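Local coordinates for methyltransferase small domain-containing protein (Thermoplasma acidophilum, PDB 1NE2) that is of unknown function but has the fold of an S-adenosylmethionine-dependent methyltransferase and is probably a transferase, at residues B[35-40]-B[63-68]. Residues are numbered along the deposited sequence; the frame is centred on the assembly and turned at random.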
loop_
_atom_site.group_PDB
_atom_site.type_symbol
_atom_site.label_atom_id
_atom_site.label_comp_id
_atom_site.label_asym_id
_atom_site.label_seq_id
_atom_site.Cartn_x
_atom_site.Cartn_y
_atom_site.Cartn_z
ATOM N N SER B 35 24.544 -4.641 -2.342
ATOM C CA SER B 35 24.690 -5.179 -3.698
ATOM C C SER B 35 23.620 -6.232 -3.987
ATOM O O SER B 35 22.920 -6.170 -5.006
ATOM C CB SER B 35 26.082 -5.799 -3.869
ATOM O OG SER B 35 26.238 -6.342 -5.172
ATOM N N THR B 36 23.514 -7.208 -3.096
ATOM C CA THR B 36 22.531 -8.272 -3.242
ATOM C C THR B 36 21.113 -7.703 -3.231
ATOM O O THR B 36 20.263 -8.118 -4.021
ATOM C CB THR B 36 22.683 -9.313 -2.117
ATOM O OG1 THR B 36 23.993 -9.894 -2.192
ATOM C CG2 THR B 36 21.639 -10.414 -2.267
ATOM N N ALA B 37 20.865 -6.748 -2.340
ATOM C CA ALA B 37 19.548 -6.126 -2.243
ATOM C C ALA B 37 19.197 -5.410 -3.540
ATOM O O ALA B 37 18.074 -5.526 -4.037
ATOM C CB ALA B 37 19.513 -5.144 -1.079
ATOM N N ALA B 38 20.154 -4.660 -4.079
ATOM C CA ALA B 38 19.936 -3.940 -5.329
ATOM C C ALA B 38 19.670 -4.924 -6.473
ATOM O O ALA B 38 18.771 -4.708 -7.277
ATOM C CB ALA B 38 21.147 -3.065 -5.650
ATOM N N TYR B 39 20.448 -6.007 -6.540
ATOM C CA TYR B 39 20.267 -7.005 -7.597
ATOM C C TYR B 39 18.852 -7.580 -7.560
ATOM O O TYR B 39 18.153 -7.637 -8.581
ATOM C CB TYR B 39 21.262 -8.154 -7.426
ATOM C CG TYR B 39 21.093 -9.255 -8.451
ATOM C CD1 TYR B 39 21.585 -9.106 -9.745
ATOM C CD2 TYR B 39 20.429 -10.439 -8.131
ATOM C CE1 TYR B 39 21.423 -10.108 -10.700
ATOM C CE2 TYR B 39 20.260 -11.449 -9.084
ATOM C CZ TYR B 39 20.762 -11.274 -10.365
ATOM O OH TYR B 39 20.600 -12.258 -11.318
ATOM N N PHE B 40 18.450 -8.017 -6.371
ATOM C CA PHE B 40 17.139 -8.611 -6.137
ATOM C C PHE B 40 16.016 -7.654 -6.532
ATOM O O PHE B 40 15.107 -8.030 -7.283
ATOM C CB PHE B 40 17.047 -8.996 -4.652
ATOM C CG PHE B 40 15.714 -9.540 -4.217
ATOM C CD1 PHE B 40 15.146 -10.649 -4.841
ATOM C CD2 PHE B 40 15.070 -8.990 -3.110
ATOM C CE1 PHE B 40 13.955 -11.207 -4.361
ATOM C CE2 PHE B 40 13.885 -9.534 -2.623
ATOM C CZ PHE B 40 13.323 -10.652 -3.251
ATOM N N GLY B 63 14.913 -2.024 6.982
ATOM C CA GLY B 63 14.141 -1.452 5.896
ATOM C C GLY B 63 14.796 -1.335 4.530
ATOM O O GLY B 63 14.205 -0.753 3.631
ATOM N N ILE B 64 15.984 -1.903 4.348
ATOM C CA ILE B 64 16.661 -1.779 3.061
ATOM C C ILE B 64 15.823 -2.148 1.829
ATOM O O ILE B 64 15.826 -1.417 0.838
ATOM C CB ILE B 64 17.989 -2.582 3.045
ATOM C CG1 ILE B 64 18.766 -2.258 1.769
ATOM C CG2 ILE B 64 17.714 -4.074 3.166
ATOM C CD1 ILE B 64 20.152 -2.890 1.705
ATOM N N LEU B 65 15.095 -3.257 1.874
ATOM C CA LEU B 65 14.297 -3.635 0.708
ATOM C C LEU B 65 13.101 -2.706 0.480
ATOM O O LEU B 65 12.692 -2.483 -0.661
ATOM C CB LEU B 65 13.835 -5.093 0.819
ATOM C CG LEU B 65 14.948 -6.155 0.824
ATOM C CD1 LEU B 65 14.316 -7.550 0.791
ATOM C CD2 LEU B 65 15.864 -5.978 -0.374
ATOM N N ALA B 66 12.558 -2.146 1.558
ATOM C CA ALA B 66 11.419 -1.239 1.449
ATOM C C ALA B 66 11.895 0.097 0.894
ATOM O O ALA B 66 11.273 0.657 -0.004
ATOM C CB ALA B 66 10.765 -1.041 2.822
ATOM N N CYS B 67 12.999 0.607 1.438
ATOM C CA CYS B 67 13.562 1.867 0.972
ATOM C C CYS B 67 13.922 1.730 -0.502
ATOM O O CYS B 67 13.707 2.648 -1.296
ATOM C CB CYS B 67 14.827 2.225 1.761
ATOM S SG CYS B 67 14.600 2.610 3.529
ATOM N N GLY B 68 14.492 0.581 -0.859
ATOM C CA GLY B 68 14.874 0.349 -2.241
ATOM C C GLY B 68 13.684 0.367 -3.184
ATOM O O GLY B 68 13.767 0.887 -4.307
#
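Leu-65 reaches from the first turn of helix 64-71 to both Ala-37 and Phe-40 on helix 34-46, joining two helices that pack against the sheet of a Rossmann-like methyltransferase fold. Its CD1 meets the edge of the Phe-40 ring, near the ring plane, at 4.0 Å from CE2, while CD2 lies 3.8 Å from Ala-37 CB and also reaches Phe-40 CD2 at 4.1 Å. A branched leucine suits this place because its fork can serve a small and a large neighbour at once. Ala-37, whose CB points toward the other helix, keeps the side chain between them short where the segment axes, inclined at 47°, approach to 10.1 Å. With CG anti to the backbone N (chi1 176°), Phe-40 brings its ring edge to Leu-65, the two side chains crossing at about a right angle; a large flat residue suits a place that also reaches the sheet, at Ile-115, Tyr-143 and Ile-145. Gly-63, at the N-cap with a positive phi of 84° that suits glycine, belongs to a GxGxxA-like turn, consistent with the glycine-rich loop that binds S-adenosylmethionine in such methyltransferases. No hydrogen bond crosses the interface, which is wholly apolar. On the side of Leu-14, Ile-64 extends its chain until CD1 rests 3.6 Å from Ala-37 CB.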